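Local atomic coordinates of serine acetyltransferase (Entamoeba histolytica, PDB entry 3Q1X), a protein that probably transfers an acetyl group to the hydroxyl of L-serine, a step of cysteine biosynthesis, and binds L-serine. Residues G187-I192 with K221-V226; Q200-G205 with T234-L239. One frame throughout, in Å; residues are numbered along the deposited sequence.

Contact 1: G187-I192 with K221-V226. With SER (serine), chain B.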
loop_
_atom_site.group_PDB
_atom_site.type_symbol
_atom_site.label_atom_id
_atom_site.label_comp_id
_atom_site.label_asym_id
_atom_site.label_seq_id
_atom_site.Cartn_x
_atom_site.Cartn_y
_atom_site.Cartn_z
ATOM N N GLY A 187 -13.247 -0.347 11.289
ATOM C CA GLY A 187 -14.062 0.871 11.306
ATOM C C GLY A 187 -14.118 1.676 12.594
ATOM O O GLY A 187 -13.687 1.235 13.675
ATOM N N GLU A 188 -14.679 2.874 12.460
ATOM C CA GLU A 188 -14.769 3.858 13.530
ATOM C C GLU A 188 -15.385 3.335 14.832
ATOM O O GLU A 188 -15.007 3.761 15.917
ATOM C CB GLU A 188 -15.567 5.065 13.033
ATOM C CG GLU A 188 -15.720 6.194 14.062
ATOM C CD GLU A 188 -16.275 7.473 13.455
ATOM O OE1 GLU A 188 -16.115 8.551 14.069
ATOM O OE2 GLU A 188 -16.861 7.408 12.363
ATOM N N THR A 189 -16.357 2.436 14.716
ATOM C CA THR A 189 -17.083 1.977 15.893
ATOM C C THR A 189 -16.830 0.501 16.174
ATOM O O THR A 189 -17.560 -0.133 16.941
ATOM C CB THR A 189 -18.602 2.270 15.793
ATOM O OG1 THR A 189 -19.190 1.439 14.787
ATOM C CG2 THR A 189 -18.847 3.736 15.448
ATOM N N ALA A 190 -15.782 -0.040 15.559
ATOM C CA ALA A 190 -15.364 -1.408 15.847
ATOM C C ALA A 190 -14.839 -1.509 17.275
ATOM O O ALA A 190 -14.182 -0.597 17.769
ATOM C CB ALA A 190 -14.315 -1.868 14.850
ATOM N N ILE A 191 -15.157 -2.606 17.949
ATOM C CA ILE A 191 -14.635 -2.875 19.290
ATOM C C ILE A 191 -13.990 -4.255 19.252
ATOM O O ILE A 191 -14.623 -5.222 18.836
ATOM C CB ILE A 191 -15.758 -2.829 20.370
ATOM C CG1 ILE A 191 -16.431 -1.444 20.402
ATOM C CG2 ILE A 191 -15.232 -3.293 21.745
ATOM C CD1 ILE A 191 -15.883 -0.449 21.412
ATOM N N ILE A 192 -12.736 -4.342 19.688
ATOM C CA ILE A 192 -11.976 -5.583 19.591
ATOM C C ILE A 192 -11.364 -5.927 20.944
ATOM O O ILE A 192 -10.693 -5.102 21.556
ATOM C CB ILE A 192 -10.844 -5.476 18.530
ATOM C CG1 ILE A 192 -11.429 -5.197 17.145
ATOM C CG2 ILE A 192 -9.982 -6.731 18.524
ATOM C CD1 ILE A 192 -10.376 -4.821 16.098
ATOM N N LYS A 221 -23.074 3.393 16.202
ATOM C CA LYS A 221 -22.475 2.065 16.250
ATOM C C LYS A 221 -22.960 1.244 15.057
ATOM O O LYS A 221 -24.159 0.979 14.906
ATOM C CB LYS A 221 -22.814 1.407 17.596
ATOM C CG LYS A 221 -22.434 -0.055 17.762
ATOM C CD LYS A 221 -20.951 -0.315 17.562
ATOM C CE LYS A 221 -20.553 -1.643 18.206
ATOM N NZ LYS A 221 -19.214 -2.108 17.761
ATOM N N ARG A 222 -22.017 0.850 14.202
ATOM C CA ARG A 222 -22.350 0.254 12.904
ATOM C C ARG A 222 -21.295 -0.746 12.424
ATOM O O ARG A 222 -21.405 -1.288 11.320
ATOM C CB ARG A 222 -22.551 1.355 11.851
ATOM C CG ARG A 222 -21.280 2.147 11.549
ATOM C CD ARG A 222 -21.589 3.525 11.004
ATOM N NE ARG A 222 -20.372 4.223 10.587
ATOM C CZ ARG A 222 -19.655 5.029 11.360
ATOM N NH1 ARG A 222 -20.007 5.253 12.625
ATOM N NH2 ARG A 222 -18.568 5.612 10.861
ATOM N N HIS A 223 -20.277 -0.966 13.253
ATOM C CA HIS A 223 -19.187 -1.890 12.952
ATOM C C HIS A 223 -19.175 -3.002 14.018
ATOM O O HIS A 223 -19.757 -2.829 15.097
ATOM C CB HIS A 223 -17.840 -1.147 12.906
ATOM C CG HIS A 223 -17.822 0.042 11.989
ATOM N ND1 HIS A 223 -17.946 -0.064 10.620
ATOM C CD2 HIS A 223 -17.659 1.361 12.248
ATOM C CE1 HIS A 223 -17.880 1.140 10.076
ATOM N NE2 HIS A 223 -17.709 2.023 11.044
ATOM N N PRO A 224 -18.517 -4.145 13.729
ATOM C CA PRO A 224 -18.597 -5.289 14.642
ATOM C C PRO A 224 -17.999 -5.076 16.030
ATOM O O PRO A 224 -17.126 -4.228 16.224
ATOM C CB PRO A 224 -17.800 -6.377 13.909
ATOM C CG PRO A 224 -17.858 -5.990 12.472
ATOM C CD PRO A 224 -17.806 -4.496 12.484
ATOM N N THR A 225 -18.493 -5.853 16.988
ATOM C CA THR A 225 -17.859 -6.005 18.286
ATOM C C THR A 225 -17.324 -7.426 18.329
ATOM O O THR A 225 -18.035 -8.385 18.004
ATOM C CB THR A 225 -18.848 -5.754 19.443
ATOM O OG1 THR A 225 -19.309 -4.399 19.390
ATOM C CG2 THR A 225 -18.197 -6.022 20.800
ATOM N N VAL A 226 -16.057 -7.545 18.706
ATOM C CA VAL A 226 -15.349 -8.814 18.704
ATOM C C VAL A 226 -14.816 -9.072 20.115
ATOM O O VAL A 226 -14.268 -8.172 20.752
ATOM C CB VAL A 226 -14.202 -8.794 17.646
ATOM C CG1 VAL A 226 -13.361 -10.028 17.730
ATOM C CG2 VAL A 226 -14.760 -8.649 16.229
HETATM N N SER B . -16.507 4.251 6.016
HETATM C CA SER B . -17.772 3.494 6.263
HETATM C C SER B . -18.260 3.718 7.688
HETATM O O SER B . -17.598 4.376 8.487
HETATM C CB SER B . -17.562 2.000 6.004
HETATM O OG SER B . -16.651 1.440 6.941
HETATM O OXT SER B . -19.325 3.244 8.064
#
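At the serine pocket of the left-handed beta-helix, two successive coils meet through E188 and T189 on one side and K221, R222 and H223 on the other. R222 NH2 reaches E188 OE2 at 2.9 Å in a nearly straight salt bridge (174°), in the plane of the guanidinium but on the anti side of the carboxylate, whose own plane is turned 77° away. The other carboxylate oxygen, OE1, is held by Y143. The same guanidinium grips the serine carboxylate with two bonds, NE to OXT at 2.9 Å and NH2 to O at 2.8 Å, so NH2 serves ligand and E188 together. D114 and D179 of the second subunit also bind the serine.

The H223 ring is sandwiched: G187 CA sits 3.7 Å from the ring centroid in a CH-pi contact, and R222 CG lies over the opposite face, near the rim. T189 fixes the backbone that carries R222 and H223. With chi1 at 69°, OG1 is tucked between the backbone N and the carbonyl carbon, where it accepts R222 N at 2.9 Å and, weakly, H223 N. The bent K221 chain brings NZ to T189 O at 2.7 Å, and NZ also bonds to H223 O and T225 OG1, tying the turn at T189 to the loop at H223 and strand 225-226. Beyond, I191 pairs with T225 and I192 with V226 in parallel register, V226 N bonding to I191 O at 2.7 Å. Stacked parallel coils whose turns carry ligand-binding residues are typical of hexapeptide-repeat acyltransferases.

Contact 2: Q200-G205 with T234-L239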
loop_
_atom_site.group_PDB
_atom_site.type_symbol
_atom_site.label_atom_id
_atom_site.label_comp_id
_atom_site.label_asym_id
_atom_site.label_seq_id
_atom_site.Cartn_x
_atom_site.Cartn_y
_atom_site.Cartn_z
ATOM N N GLN A 200 -4.342 -10.625 6.527
ATOM C CA GLN A 200 -4.486 -9.763 5.363
ATOM C C GLN A 200 -5.929 -9.762 4.859
ATOM O O GLN A 200 -6.633 -10.772 4.981
ATOM C CB GLN A 200 -3.507 -10.190 4.254
ATOM C CG GLN A 200 -3.656 -11.632 3.728
ATOM C CD GLN A 200 -2.865 -12.670 4.519
ATOM O OE1 GLN A 200 -2.635 -12.518 5.710
ATOM N NE2 GLN A 200 -2.475 -13.752 3.848
ATOM N N SER A 201 -6.368 -8.615 4.348
ATOM C CA SER A 201 -7.663 -8.486 3.678
ATOM C C SER A 201 -8.901 -8.708 4.552
ATOM O O SER A 201 -9.992 -8.981 4.029
ATOM C CB SER A 201 -7.702 -9.423 2.462
ATOM O OG SER A 201 -6.909 -8.906 1.410
ATOM N N VAL A 202 -8.740 -8.565 5.867
ATOM C CA VAL A 202 -9.861 -8.702 6.796
ATOM C C VAL A 202 -10.551 -7.371 6.996
ATOM O O VAL A 202 -9.898 -6.366 7.290
ATOM C CB VAL A 202 -9.412 -9.269 8.153
ATOM C CG1 VAL A 202 -10.438 -8.962 9.258
ATOM C CG2 VAL A 202 -9.164 -10.756 8.030
ATOM N N THR A 203 -11.867 -7.368 6.833
ATOM C CA THR A 203 -12.675 -6.202 7.186
ATOM C C THR A 203 -13.471 -6.433 8.464
ATOM O O THR A 203 -14.201 -7.424 8.587
ATOM C CB THR A 203 -13.616 -5.770 6.042
ATOM O OG1 THR A 203 -12.831 -5.371 4.905
ATOM C CG2 THR A 203 -14.500 -4.599 6.482
ATOM N N LEU A 204 -13.303 -5.514 9.411
ATOM C CA LEU A 204 -14.183 -5.383 10.566
ATOM C C LEU A 204 -14.854 -4.038 10.393
ATOM O O LEU A 204 -14.370 -3.028 10.894
ATOM C CB LEU A 204 -13.397 -5.425 11.878
ATOM C CG LEU A 204 -12.893 -6.795 12.336
ATOM C CD1 LEU A 204 -11.993 -6.646 13.541
ATOM C CD2 LEU A 204 -14.060 -7.732 12.661
ATOM N N GLY A 205 -15.949 -4.026 9.642
ATOM C CA GLY A 205 -16.488 -2.769 9.151
ATOM C C GLY A 205 -17.945 -2.783 8.763
ATOM O O GLY A 205 -18.760 -3.450 9.397
ATOM N N THR A 234 -7.739 -14.916 6.484
ATOM C CA THR A 234 -7.518 -14.121 5.283
ATOM C C THR A 234 -8.785 -13.892 4.465
ATOM O O THR A 234 -9.476 -14.845 4.099
ATOM C CB THR A 234 -6.486 -14.786 4.354
ATOM O OG1 THR A 234 -5.386 -15.298 5.125
ATOM C CG2 THR A 234 -5.991 -13.778 3.342
ATOM N N GLY A 235 -9.075 -12.624 4.179
ATOM C CA GLY A 235 -10.174 -12.261 3.285
ATOM C C GLY A 235 -11.552 -12.198 3.917
ATOM O O GLY A 235 -12.529 -11.843 3.248
ATOM N N ALA A 236 -11.640 -12.535 5.201
ATOM C CA ALA A 236 -12.928 -12.536 5.900
ATOM C C ALA A 236 -13.509 -11.127 5.976
ATOM O O ALA A 236 -12.795 -10.169 6.297
ATOM C CB ALA A 236 -12.787 -13.152 7.286
ATOM N N LYS A 237 -14.795 -11.003 5.643
ATOM C CA LYS A 237 -15.498 -9.719 5.671
ATOM C C LYS A 237 -16.588 -9.760 6.732
ATOM O O LYS A 237 -17.650 -10.356 6.526
ATOM C CB LYS A 237 -16.098 -9.359 4.297
ATOM C CG LYS A 237 -15.127 -9.388 3.098
ATOM C CD LYS A 237 -13.853 -8.592 3.371
ATOM C CE LYS A 237 -12.931 -8.532 2.144
ATOM N NZ LYS A 237 -12.551 -9.858 1.583
ATOM N N VAL A 238 -16.316 -9.116 7.858
ATOM C CA VAL A 238 -17.238 -9.106 8.992
ATOM C C VAL A 238 -17.889 -7.734 9.039
ATOM O O VAL A 238 -17.223 -6.727 9.303
ATOM C CB VAL A 238 -16.506 -9.432 10.315
ATOM C CG1 VAL A 238 -17.499 -9.590 11.463
ATOM C CG2 VAL A 238 -15.675 -10.701 10.156
ATOM N N LEU A 239 -19.189 -7.688 8.749
ATOM C CA LEU A 239 -19.844 -6.418 8.480
ATOM C C LEU A 239 -21.082 -6.160 9.325
ATOM O O LEU A 239 -21.876 -7.065 9.582
ATOM C CB LEU A 239 -20.183 -6.292 6.987
ATOM C CG LEU A 239 -19.034 -6.486 5.981
ATOM C CD1 LEU A 239 -19.558 -6.508 4.574
ATOM C CD2 LEU A 239 -17.949 -5.413 6.108
#
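The flat carboxamide of Q200 has T234 over one face, with T234 OG1 3.5 Å from Q200 NE2 and the two side chains crossing at a slant. The principal polar partner of NE2 lies across the interface: it is hydrogen-bonded to T203 OG1 of the third subunit, while T203 OG1 here is bonded in turn to Q200 NE2 of the second subunit. S201 packs against S201 of both neighbours, which places this end of the contact close to where the three chains meet.

Between the segments, the backbones run parallel, with 8° between the directions of strands 203-205 and 237-239. The ladder goes from G235 N to Q200 O, through T203 N to A236 O at 3.0 Å and V238 N to T203 O at 2.8 Å, to G205 N and V238 O. One face of the sheet carries T203, K237 and L239; here T203 CG2, anti to the backbone N (chi1 -63° for OG1), meets L239 CD2 at 3.6 Å, and T203 OG1 lies against K237 CD. On the opposite face, L204 and V238 lie side by side and point the same way, CD2 to CB at 3.8 Å, with I232 also touching L204.

K237 is bent at chi2 and chi4 and folds back on the loop before its strand, NZ bonding to G235 O at 2.6 Å. NZ also binds N253 OD1 of the second subunit, and a sulfate ion lies about 3 Å from the side chain. S201 O, 3.5 Å from K237 CE, is buried without a hydrogen-bonding partner in the model. L204 and V238 thus make an apolar face, while the face of T203, K237 and L239 mixes polar and apolar contacts, several of them to the second subunit; the loop residue Q200 reaches the third.

Overall arrangement
Along the chain the two contacts interleave: 187-192, 200-205, 221-226 and 234-239 follow one another, and the strands of each contact are neighbours in their sheet, as on successive coils of the left-handed beta-helix. Contact 1 belongs to the sheet containing strands 191-192 and 225-226, contact 2 to the sheet containing 203-205 and 237-239. Their centres are 12 Å apart, and they touch where the strands of contact 2 end: G187 N is probably hydrogen-bonded to L204 O at 2.9 Å, H223 ND1 lies 3.3 Å from G205 C, and P224 packs on V238. Both contacts touch the second subunit, which also supplies D114 and D179 to the serine, so this site lies at the subunit interface.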